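Local coordinates for protein calmodulin-binding transcription activator 1 (PDB 2CXK) that activates transcription in the human cell and may interact with calmodulin, the piece described being its immunoglobulin-like TIG domain, at residues V25-P30 and V69-A74; N36-L41 and Q78-S83. All blocks are in the same frame, centred on the assembly; numbering follows the deposited sequence.

Overall arrangement
From the N terminus the chain first lays down 25-30, then 36-41, and later 69-74 and 78-83. Contact 1 closes a loop of 38 residues between 25-30 and 69-74. Contact 2 closes one of 36 residues between 36-41 and 78-83. The segments alternate, so the two loops cross rather than nest. Strand 67-75 joins the two contacts. Its inward side chains meet strand 24-28 in contact 1, while its edges pair with strands 38-42 and 78-79, and segments 36-41 and 78-83 meet across it in contact 2. The contact centres lie about 7 Å apart. Contact 1 ties the two layers of the sandwich, and contact 2 joins, within one layer, the two segments on either side of strand 67-75.

Contact 1. Residues V25-P30 and V69-A74; sequences VLITGP and VTLQVA
Ile27 and Leu71 meet tip to tip in the interior of the TIG domain. The end methyl of Ile27, CD1, lies 3.6 Å from Leu71 CD2. It is also 3.9 Å from both Leu71 CG and Leu71 CD1, so it rests against the whole fork of the leucine. Ile27 CG1 stands anti to the carbonyl carbon (chi1 -58°), and an extended chi2 of 179° carries CD1 outward to this meeting. The other branch of Ile27 serves a second partner. Its CG2 faces Val73 CG2 at 4.0 Å, and the two side chains run alongside one another, pointing opposite ways. One isoleucine thus bridges two residues that lie on the same face of strand 67-75.

The packing is close at Leu71 and slacker at Val73, where one methyl meets one methyl. The three touching residues are all buried. Cys40 also lies against Ile27, Leu57 and Trp31 against Val73, and Phe42 and Val84 against Leu71. The other faces of the strands differ. Gln72 turns away from 25-30 and is partly exposed, as is Thr70. Thr28 also turns away, but it remains buried: its OG1 is hydrogen-bonded to Thr10, and its side chain packs on Val56 of the second subunit.

The backbones approach no closer than 8.4 Å, between the CA atoms of Ile27 and Val73. They are joined by side chains, not by strand pairing. This is the face-to-face packing of a beta sandwich, here the immunoglobulin-like TIG fold of the E-set group. Every touching atom is an aliphatic carbon, which implies that dispersion and the exclusion of water, rather than directed polar bonds, join the two layers here.

Contact 2. Residues N36-L41 and Q78-S83; sequences NNYSCL and QIISNS
The backbones at Leu41 and Ile79 come nearest at 8.7 Å between CA atoms, because strand 67-75 runs between the two segments and pairs antiparallel with both. Leu41 forms a backbone hydrogen bond with Gln72, and Ile80 N probably bonds to Val73 O on the far edge of the same strand. Side chains reach across that middle strand on both of its faces. On one, the ends of Leu41 and Ile79 converge, CD1 toward CD1, though their modelled separation is too short to trust. Ile79 lies over Gln72 and Ala74 there. On the face turned into the immunoglobulin-like sandwich, the Ile80 side chain comes in roughly perpendicular to that of Tyr38. Ile80 CD1 approaches the edge of the Tyr38 ring, close to its plane, and lies 4.0 Å from CE1. Chi1 of Ile80 (58°) tucks CG1 over its own backbone, flanked by N and C, and a nearly extended chi2 then carries CD1 to the ring. The ring of Phe75 meets that of Tyr38 edge-to-face. Beyond Ile80, Ser81 OG donates to Asn82 O at 2.8 Å and also bonds to Val73 N.

Contact 1. Residues V25-P30 and V69-A74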
loop_
_atom_site.group_PDB
_atom_site.type_symbol
_atom_site.label_atom_id
_atom_site.label_comp_id
_atom_site.label_asym_id
_atom_site.label_seq_id
_atom_site.Cartn_x
_atom_site.Cartn_y
_atom_site.Cartn_z
ATOM N N VAL A 25 -3.903 1.816 5.240
ATOM C CA VAL A 25 -4.105 0.933 4.104
ATOM C C VAL A 25 -4.054 1.789 2.843
ATOM O O VAL A 25 -4.674 2.857 2.785
ATOM C CB VAL A 25 -5.481 0.215 4.169
ATOM C CG1 VAL A 25 -5.648 -0.705 2.963
ATOM C CG2 VAL A 25 -5.589 -0.602 5.458
ATOM N N LEU A 26 -3.272 1.359 1.859
ATOM C CA LEU A 26 -3.204 2.076 0.590
ATOM C C LEU A 26 -4.047 1.247 -0.365
ATOM O O LEU A 26 -3.979 0.020 -0.346
ATOM C CB LEU A 26 -1.759 2.166 0.079
ATOM C CG LEU A 26 -0.831 3.051 0.911
ATOM C CD1 LEU A 26 0.529 3.157 0.240
ATOM C CD2 LEU A 26 -1.452 4.445 1.060
ATOM N N ILE A 27 -4.871 1.914 -1.171
ATOM C CA ILE A 27 -5.727 1.227 -2.134
ATOM C C ILE A 27 -5.561 1.925 -3.475
ATOM O O ILE A 27 -5.768 3.131 -3.588
ATOM C CB ILE A 27 -7.208 1.286 -1.714
ATOM C CG1 ILE A 27 -7.362 0.653 -0.332
ATOM C CG2 ILE A 27 -8.076 0.580 -2.753
ATOM C CD1 ILE A 27 -8.776 0.673 0.214
ATOM N N THR A 28 -5.185 1.159 -4.486
ATOM C CA THR A 28 -4.955 1.730 -5.793
ATOM C C THR A 28 -6.047 1.364 -6.780
ATOM O O THR A 28 -6.710 0.330 -6.660
ATOM C CB THR A 28 -3.575 1.302 -6.336
ATOM O OG1 THR A 28 -3.546 -0.117 -6.519
ATOM C CG2 THR A 28 -2.486 1.708 -5.361
ATOM N N GLY A 29 -6.233 2.240 -7.754
ATOM C CA GLY A 29 -7.253 2.035 -8.753
ATOM C C GLY A 29 -7.342 3.261 -9.630
ATOM O O GLY A 29 -6.414 4.066 -9.664
ATOM N N PRO A 30 -8.465 3.454 -10.333
ATOM C CA PRO A 30 -8.636 4.608 -11.221
ATOM C C PRO A 30 -9.136 5.900 -10.575
ATOM O O PRO A 30 -9.747 6.723 -11.251
ATOM C CB PRO A 30 -9.619 4.076 -12.250
ATOM C CG PRO A 30 -10.557 3.284 -11.380
ATOM C CD PRO A 30 -9.630 2.553 -10.409
ATOM N N VAL A 69 -13.875 -9.346 5.745
ATOM C CA VAL A 69 -14.871 -8.316 5.483
ATOM C C VAL A 69 -14.676 -7.731 4.099
ATOM O O VAL A 69 -13.644 -7.931 3.468
ATOM C CB VAL A 69 -14.784 -7.160 6.509
ATOM C CG1 VAL A 69 -14.980 -7.692 7.916
ATOM C CG2 VAL A 69 -13.436 -6.454 6.393
ATOM N N THR A 70 -15.679 -7.002 3.633
ATOM C CA THR A 70 -15.612 -6.347 2.335
ATOM C C THR A 70 -14.896 -5.013 2.500
ATOM O O THR A 70 -15.037 -4.353 3.531
ATOM C CB THR A 70 -17.015 -6.035 1.800
ATOM O OG1 THR A 70 -17.756 -5.357 2.822
ATOM C CG2 THR A 70 -17.743 -7.303 1.398
ATOM N N LEU A 71 -14.117 -4.632 1.490
ATOM C CA LEU A 71 -13.422 -3.351 1.484
ATOM C C LEU A 71 -13.839 -2.704 0.169
ATOM O O LEU A 71 -13.622 -3.271 -0.904
ATOM C CB LEU A 71 -11.897 -3.540 1.533
ATOM C CG LEU A 71 -11.063 -2.265 1.326
ATOM C CD1 LEU A 71 -11.534 -1.159 2.278
ATOM C CD2 LEU A 71 -9.584 -2.584 1.559
ATOM N N GLN A 72 -14.465 -1.532 0.252
ATOM C CA GLN A 72 -14.925 -0.824 -0.942
ATOM C C GLN A 72 -14.517 0.646 -0.906
ATOM O O GLN A 72 -14.327 1.216 0.168
ATOM C CB GLN A 72 -16.453 -0.890 -1.034
ATOM C CG GLN A 72 -17.048 -2.290 -0.991
ATOM C CD GLN A 72 -18.553 -2.253 -0.797
ATOM O OE1 GLN A 72 -19.322 -2.317 -1.760
ATOM N NE2 GLN A 72 -18.979 -2.133 0.452
ATOM N N VAL A 73 -14.382 1.250 -2.083
ATOM C CA VAL A 73 -14.042 2.667 -2.188
ATOM C C VAL A 73 -15.318 3.417 -2.587
ATOM O O VAL A 73 -16.060 2.963 -3.457
ATOM C CB VAL A 73 -12.970 2.919 -3.267
ATOM C CG1 VAL A 73 -12.734 4.406 -3.430
ATOM C CG2 VAL A 73 -11.682 2.225 -2.884
ATOM N N ALA A 74 -15.574 4.549 -1.940
ATOM C CA ALA A 74 -16.755 5.355 -2.236
ATOM C C ALA A 74 -16.368 6.816 -2.437
ATOM O O ALA A 74 -15.325 7.265 -1.961
ATOM C CB ALA A 74 -17.756 5.246 -1.097
#

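Contact 2. Residues N36-L41 and Q78-S83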
loop_
_atom_site.group_PDB
_atom_site.type_symbol
_atom_site.label_atom_id
_atom_site.label_comp_id
_atom_site.label_asym_id
_atom_site.label_seq_id
_atom_site.Cartn_x
_atom_site.Cartn_y
_atom_site.Cartn_z
ATOM N N ASN A 36 -12.192 16.296 -2.061
ATOM C CA ASN A 36 -11.859 15.537 -0.861
ATOM C C ASN A 36 -13.078 14.793 -0.287
ATOM O O ASN A 36 -13.415 14.956 0.886
ATOM C CB ASN A 36 -11.309 16.516 0.181
ATOM C CG ASN A 36 -10.844 15.834 1.452
ATOM O OD1 ASN A 36 -10.602 16.496 2.463
ATOM N ND2 ASN A 36 -10.705 14.514 1.407
ATOM N N ASN A 37 -13.737 13.975 -1.102
ATOM C CA ASN A 37 -14.915 13.253 -0.624
ATOM C C ASN A 37 -14.832 11.742 -0.773
ATOM O O ASN A 37 -15.856 11.062 -0.864
ATOM C CB ASN A 37 -16.169 13.767 -1.331
ATOM C CG ASN A 37 -16.446 15.219 -1.022
ATOM O OD1 ASN A 37 -16.535 16.048 -1.925
ATOM N ND2 ASN A 37 -16.583 15.537 0.262
ATOM N N TYR A 38 -13.609 11.225 -0.805
ATOM C CA TYR A 38 -13.394 9.788 -0.913
ATOM C C TYR A 38 -13.490 9.162 0.471
ATOM O O TYR A 38 -13.189 9.802 1.471
ATOM C CB TYR A 38 -12.004 9.496 -1.462
ATOM C CG TYR A 38 -11.859 9.687 -2.946
ATOM C CD1 TYR A 38 -12.378 8.748 -3.836
ATOM C CD2 TYR A 38 -11.174 10.787 -3.462
ATOM C CE1 TYR A 38 -12.216 8.893 -5.204
ATOM C CE2 TYR A 38 -11.006 10.943 -4.833
ATOM C CZ TYR A 38 -11.529 9.990 -5.694
ATOM O OH TYR A 38 -11.351 10.124 -7.048
ATOM N N SER A 39 -13.910 7.908 0.518
ATOM C CA SER A 39 -13.996 7.183 1.777
ATOM C C SER A 39 -13.819 5.711 1.457
ATOM O O SER A 39 -13.910 5.300 0.296
ATOM C CB SER A 39 -15.349 7.412 2.471
ATOM O OG SER A 39 -16.427 6.888 1.714
ATOM N N CYS A 40 -13.535 4.921 2.486
ATOM C CA CYS A 40 -13.379 3.486 2.315
ATOM C C CYS A 40 -14.312 2.831 3.307
ATOM O O CYS A 40 -14.424 3.267 4.452
ATOM C CB CYS A 40 -11.934 3.047 2.580
ATOM S SG CYS A 40 -10.773 3.629 1.319
ATOM N N LEU A 41 -14.991 1.788 2.860
ATOM C CA LEU A 41 -15.928 1.089 3.723
ATOM C C LEU A 41 -15.432 -0.315 4.001
ATOM O O LEU A 41 -15.200 -1.091 3.072
ATOM C CB LEU A 41 -17.306 1.010 3.059
ATOM C CG LEU A 41 -17.875 2.290 2.432
ATOM C CD1 LEU A 41 -19.287 2.021 1.936
ATOM C CD2 LEU A 41 -17.887 3.408 3.444
ATOM N N GLN A 78 -20.972 7.179 -2.255
ATOM C CA GLN A 78 -21.487 6.292 -3.290
ATOM C C GLN A 78 -20.384 5.286 -3.631
ATOM O O GLN A 78 -19.272 5.678 -3.980
ATOM C CB GLN A 78 -21.846 7.088 -4.545
ATOM C CG GLN A 78 -22.337 6.224 -5.706
ATOM C CD GLN A 78 -22.396 6.979 -7.031
ATOM O OE1 GLN A 78 -22.699 6.395 -8.076
ATOM N NE2 GLN A 78 -22.108 8.279 -6.992
ATOM N N ILE A 79 -20.680 3.994 -3.527
ATOM C CA ILE A 79 -19.681 2.973 -3.850
ATOM C C ILE A 79 -19.258 3.112 -5.312
ATOM O O ILE A 79 -20.105 3.116 -6.212
ATOM C CB ILE A 79 -20.236 1.554 -3.654
ATOM C CG1 ILE A 79 -20.656 1.354 -2.201
ATOM C CG2 ILE A 79 -19.177 0.521 -4.064
ATOM C CD1 ILE A 79 -19.557 1.625 -1.215
ATOM N N ILE A 80 -17.953 3.220 -5.552
ATOM C CA ILE A 80 -17.440 3.367 -6.911
ATOM C C ILE A 80 -16.416 2.304 -7.306
ATOM O O ILE A 80 -15.689 2.477 -8.289
ATOM C CB ILE A 80 -16.765 4.734 -7.123
ATOM C CG1 ILE A 80 -15.619 4.908 -6.124
ATOM C CG2 ILE A 80 -17.789 5.846 -6.986
ATOM C CD1 ILE A 80 -14.683 6.041 -6.471
ATOM N N SER A 81 -16.348 1.215 -6.549
ATOM C CA SER A 81 -15.394 0.158 -6.861
ATOM C C SER A 81 -15.991 -1.199 -6.551
ATOM O O SER A 81 -17.091 -1.293 -6.021
ATOM C CB SER A 81 -14.117 0.328 -6.028
ATOM O OG SER A 81 -14.331 -0.107 -4.692
ATOM N N ASN A 82 -15.258 -2.254 -6.899
ATOM C CA ASN A 82 -15.677 -3.612 -6.600
ATOM C C ASN A 82 -15.317 -3.806 -5.121
ATOM O O ASN A 82 -14.707 -2.924 -4.515
ATOM C CB ASN A 82 -14.883 -4.605 -7.458
ATOM C CG ASN A 82 -13.370 -4.457 -7.274
ATOM O OD1 ASN A 82 -12.823 -3.365 -7.404
ATOM N ND2 ASN A 82 -12.695 -5.562 -6.984
ATOM N N SER A 83 -15.700 -4.939 -4.542
ATOM C CA SER A 83 -15.366 -5.228 -3.146
ATOM C C SER A 83 -14.187 -6.193 -3.161
ATOM O O SER A 83 -14.149 -7.099 -3.990
ATOM C CB SER A 83 -16.527 -5.920 -2.427
ATOM O OG SER A 83 -17.691 -5.115 -2.411
#